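Local coordinates for protein putative glutathionylspermidine synthase (Methylobacillus flagellatus, PDB 3N6X) that is probably an ATP-dependent ligase of the circularly permuted ATP-grasp type, possibly a glutathionylspermidine synthase, at residues A[139-151]-A[157-169]. Sequence-based numbering, arbitrary orientation.
With SO4 (sulfate ion), chain B.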
# COMPACT_ATOMS: atom_id res chain seq x y z
N GLY A 139 2.17 -21.17 -4.40
CA GLY A 139 1.18 -20.44 -5.19
C GLY A 139 1.04 -18.98 -4.77
O GLY A 139 0.00 -18.35 -5.01
N VAL A 140 2.09 -18.43 -4.13
CA VAL A 140 2.09 -17.04 -3.68
C VAL A 140 2.71 -16.13 -4.72
O VAL A 140 3.86 -16.34 -5.11
CB VAL A 140 2.76 -16.89 -2.28
CG1 VAL A 140 2.80 -15.43 -1.83
CG2 VAL A 140 2.05 -17.76 -1.23
N TYR A 141 1.97 -15.12 -5.17
CA TYR A 141 2.46 -14.15 -6.15
C TYR A 141 2.75 -12.83 -5.48
O TYR A 141 3.79 -12.23 -5.74
CB TYR A 141 1.46 -13.95 -7.29
CG TYR A 141 1.38 -15.13 -8.24
CD1 TYR A 141 0.66 -16.28 -7.89
CD2 TYR A 141 2.00 -15.10 -9.49
CE1 TYR A 141 0.61 -17.39 -8.74
CE2 TYR A 141 1.93 -16.19 -10.36
CZ TYR A 141 1.21 -17.32 -9.99
OH TYR A 141 1.12 -18.40 -10.85
N ALA A 142 1.81 -12.37 -4.62
CA ALA A 142 1.96 -11.13 -3.88
C ALA A 142 2.30 -11.47 -2.45
O ALA A 142 1.40 -11.63 -1.61
CB ALA A 142 0.66 -10.32 -3.95
N HIS A 143 3.61 -11.62 -2.17
CA HIS A 143 4.15 -11.93 -0.83
C HIS A 143 3.87 -10.76 0.09
O HIS A 143 3.61 -10.95 1.27
CB HIS A 143 5.68 -12.23 -0.93
CG HIS A 143 5.98 -13.35 -1.87
ND1 HIS A 143 5.91 -13.17 -3.25
CD2 HIS A 143 6.23 -14.65 -1.62
CE1 HIS A 143 6.16 -14.36 -3.78
NE2 HIS A 143 6.36 -15.29 -2.84
N ILE A 144 3.86 -9.54 -0.49
CA ILE A 144 3.46 -8.32 0.20
C ILE A 144 2.37 -7.63 -0.64
O ILE A 144 2.58 -7.35 -1.83
CB ILE A 144 4.64 -7.36 0.47
CG1 ILE A 144 5.85 -8.09 1.09
CG2 ILE A 144 4.18 -6.14 1.33
CD1 ILE A 144 7.05 -7.22 1.22
N ALA A 145 1.25 -7.30 0.00
CA ALA A 145 0.16 -6.59 -0.64
C ALA A 145 -0.25 -5.41 0.21
O ALA A 145 -0.59 -5.58 1.38
CB ALA A 145 -1.02 -7.53 -0.83
N GLY A 146 -0.20 -4.23 -0.38
CA GLY A 146 -0.68 -3.01 0.25
C GLY A 146 -2.12 -2.75 -0.16
O GLY A 146 -2.47 -2.90 -1.33
N VAL A 147 -2.98 -2.44 0.81
CA VAL A 147 -4.41 -2.21 0.54
C VAL A 147 -4.76 -0.81 1.00
O VAL A 147 -4.73 -0.54 2.19
CB VAL A 147 -5.31 -3.28 1.27
CG1 VAL A 147 -6.78 -3.11 0.90
CG2 VAL A 147 -4.83 -4.70 0.97
N ASP A 148 -5.08 0.09 0.07
CA ASP A 148 -5.44 1.46 0.46
C ASP A 148 -6.91 1.53 0.87
O ASP A 148 -7.80 1.20 0.08
CB ASP A 148 -5.08 2.47 -0.65
CG ASP A 148 -3.57 2.57 -0.91
OD1 ASP A 148 -2.81 2.69 0.08
OD2 ASP A 148 -3.16 2.52 -2.09
N LEU A 149 -7.16 1.88 2.14
CA LEU A 149 -8.51 1.89 2.72
C LEU A 149 -8.94 3.26 3.16
O LEU A 149 -8.13 4.03 3.67
CB LEU A 149 -8.57 0.95 3.94
CG LEU A 149 -8.26 -0.50 3.69
CD1 LEU A 149 -7.86 -1.18 4.97
CD2 LEU A 149 -9.45 -1.21 3.09
N VAL A 150 -10.24 3.52 3.05
CA VAL A 150 -10.86 4.76 3.52
C VAL A 150 -12.08 4.41 4.35
O VAL A 150 -12.69 3.36 4.14
CB VAL A 150 -11.19 5.78 2.39
CG1 VAL A 150 -9.92 6.27 1.70
CG2 VAL A 150 -12.19 5.20 1.38
N ARG A 151 -12.41 5.26 5.32
CA ARG A 151 -13.55 5.04 6.21
C ARG A 151 -14.65 6.08 5.93
O ARG A 151 -14.33 7.24 5.67
CB ARG A 151 -13.08 5.14 7.66
CG ARG A 151 -14.06 4.60 8.66
CD ARG A 151 -13.55 4.79 10.07
NE ARG A 151 -14.39 4.10 11.05
CZ ARG A 151 -13.99 3.79 12.28
NH1 ARG A 151 -12.77 4.11 12.69
NH2 ARG A 151 -14.81 3.15 13.10
N PHE A 157 -15.96 0.69 5.52
CA PHE A 157 -14.61 0.80 4.95
C PHE A 157 -14.60 0.44 3.48
O PHE A 157 -15.22 -0.56 3.08
CB PHE A 157 -13.63 -0.11 5.71
CG PHE A 157 -13.13 0.46 7.01
CD1 PHE A 157 -12.01 1.29 7.05
CD2 PHE A 157 -13.77 0.16 8.21
CE1 PHE A 157 -11.55 1.82 8.26
CE2 PHE A 157 -13.31 0.69 9.42
CZ PHE A 157 -12.20 1.51 9.44
N TYR A 158 -13.86 1.21 2.66
CA TYR A 158 -13.75 0.97 1.22
C TYR A 158 -12.31 0.76 0.79
O TYR A 158 -11.44 1.54 1.18
CB TYR A 158 -14.33 2.14 0.42
CG TYR A 158 -15.82 2.29 0.56
CD1 TYR A 158 -16.70 1.66 -0.31
CD2 TYR A 158 -16.37 3.14 1.52
CE1 TYR A 158 -18.08 1.83 -0.21
CE2 TYR A 158 -17.74 3.30 1.65
CZ TYR A 158 -18.60 2.66 0.77
OH TYR A 158 -19.96 2.84 0.90
N VAL A 159 -12.06 -0.23 -0.09
CA VAL A 159 -10.72 -0.41 -0.67
C VAL A 159 -10.61 0.51 -1.88
O VAL A 159 -11.35 0.35 -2.84
CB VAL A 159 -10.42 -1.89 -1.07
CG1 VAL A 159 -9.05 -2.00 -1.74
CG2 VAL A 159 -10.52 -2.82 0.13
N LEU A 160 -9.72 1.50 -1.82
CA LEU A 160 -9.52 2.42 -2.95
C LEU A 160 -8.69 1.79 -4.06
O LEU A 160 -8.89 2.10 -5.24
CB LEU A 160 -8.82 3.71 -2.48
CG LEU A 160 -9.68 4.83 -1.91
CD1 LEU A 160 -8.90 6.11 -1.89
CD2 LEU A 160 -10.92 5.05 -2.72
N GLU A 161 -7.68 0.99 -3.69
CA GLU A 161 -6.69 0.46 -4.62
C GLU A 161 -5.92 -0.69 -4.00
O GLU A 161 -5.73 -0.71 -2.78
CB GLU A 161 -5.70 1.60 -4.98
CG GLU A 161 -4.84 1.35 -6.21
CD GLU A 161 -3.97 2.52 -6.60
OE1 GLU A 161 -3.72 3.40 -5.74
OE2 GLU A 161 -3.53 2.57 -7.78
N ASP A 162 -5.41 -1.61 -4.84
CA ASP A 162 -4.54 -2.71 -4.40
C ASP A 162 -3.10 -2.40 -4.86
O ASP A 162 -2.92 -1.76 -5.90
CB ASP A 162 -5.04 -4.05 -4.99
CG ASP A 162 -6.46 -4.42 -4.57
OD1 ASP A 162 -6.69 -4.66 -3.37
OD2 ASP A 162 -7.34 -4.48 -5.47
N ASN A 163 -2.07 -2.79 -4.07
CA ASN A 163 -0.65 -2.55 -4.42
C ASN A 163 0.12 -3.84 -4.31
O ASN A 163 0.46 -4.26 -3.20
CB ASN A 163 -0.03 -1.47 -3.52
CG ASN A 163 -0.77 -0.17 -3.52
OD1 ASN A 163 -0.61 0.67 -4.42
ND2 ASN A 163 -1.63 0.02 -2.53
N LEU A 164 0.37 -4.50 -5.46
CA LEU A 164 0.94 -5.85 -5.50
C LEU A 164 2.28 -5.95 -6.23
O LEU A 164 2.77 -7.07 -6.44
CB LEU A 164 -0.08 -6.82 -6.16
CG LEU A 164 -1.56 -6.71 -5.75
CD1 LEU A 164 -2.43 -7.50 -6.69
CD2 LEU A 164 -1.78 -7.19 -4.34
N ARG A 165 2.83 -4.83 -6.69
CA ARG A 165 4.07 -4.83 -7.47
C ARG A 165 5.32 -4.78 -6.56
O ARG A 165 5.97 -5.82 -6.36
CB ARG A 165 4.05 -3.71 -8.54
CG ARG A 165 3.00 -3.98 -9.62
CD ARG A 165 2.64 -2.76 -10.42
NE ARG A 165 1.31 -2.90 -11.02
CZ ARG A 165 0.92 -2.29 -12.13
NH1 ARG A 165 1.75 -1.50 -12.79
NH2 ARG A 165 -0.31 -2.49 -12.60
N THR A 166 5.63 -3.60 -6.00
CA THR A 166 6.71 -3.41 -5.00
C THR A 166 6.13 -2.50 -3.87
O THR A 166 6.59 -1.35 -3.73
CB THR A 166 7.99 -2.78 -5.66
OG1 THR A 166 7.64 -1.53 -6.26
CG2 THR A 166 8.66 -3.71 -6.69
N PRO A 167 5.01 -2.92 -3.17
CA PRO A 167 4.38 -2.01 -2.18
C PRO A 167 5.36 -1.39 -1.19
O PRO A 167 6.30 -2.05 -0.73
CB PRO A 167 3.34 -2.91 -1.49
CG PRO A 167 3.72 -4.30 -1.85
CD PRO A 167 4.33 -4.22 -3.21
N SER A 168 5.15 -0.10 -0.89
CA SER A 168 6.05 0.63 -0.00
C SER A 168 5.30 1.39 1.08
O SER A 168 4.08 1.50 1.02
CB SER A 168 6.92 1.59 -0.82
OG SER A 168 6.11 2.50 -1.55
N GLY A 169 6.04 1.91 2.07
CA GLY A 169 5.47 2.71 3.15
C GLY A 169 5.71 2.18 4.55
O GLY A 169 5.47 2.90 5.51
S SO4 B . 3.07 -0.95 -5.87
O1 SO4 B . 2.70 -0.32 -4.62
O2 SO4 B . 2.42 -2.24 -5.97
O3 SO4 B . 2.66 -0.09 -6.96
O4 SO4 B . 4.49 -1.11 -5.94
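Arg151 lays its aliphatic chain over one face of the Phe157 ring, with CG 3.9 Å from the ring centroid in a CH-pi contact. CG is anti to the backbone N (chi1 -165°) and the chain runs extended to NE, which brings the guanidinium over the ring's CZ rim, the two planes 30° apart, with its outer nitrogens in salt bridges to Glu12 and Glu83. The two residues close the turn end of an antiparallel beta hairpin, strands 144-151 and 157-163, inside the large mixed sheet of this circularly permuted ATP-grasp protein; strand 423-435 flanks 144-151 on its other edge. Val147, Leu149 and Val159 lie on the same face as this pair; Leu149 and Val159 pack against helix 81-105, with Leu149 CD2 3.5 Å from Val159 CG2. At Leu160 the regular pairing is offset by one residue in a beta bulge: Asp148 O accepts from Leu160 N, while Asp148 N donates to Glu161 O. The other face is more polar near Asp148. There Asn163 ND2 donates to Asp148 OD2 at 3.0 Å and nearly straight (171°), meeting that oxygen from above the carboxylate plane, and makes a weak second bond to Gly146 O. Arg430 forms a salt bridge with Asp148 OD1, which probably eases the closeness of Asp148 OD2 to Glu161 OE1, 3.8 Å away. Beyond the strands Pro167 folds back against Ile144, its CG 3.7 Å from Ile144 CG2. The turn before it wraps a sulfate, probably from the crystallisation liquor: Arg165 N donates to its O2 at 2.7 Å, and Thr166 N and OG1 both bond to its O4.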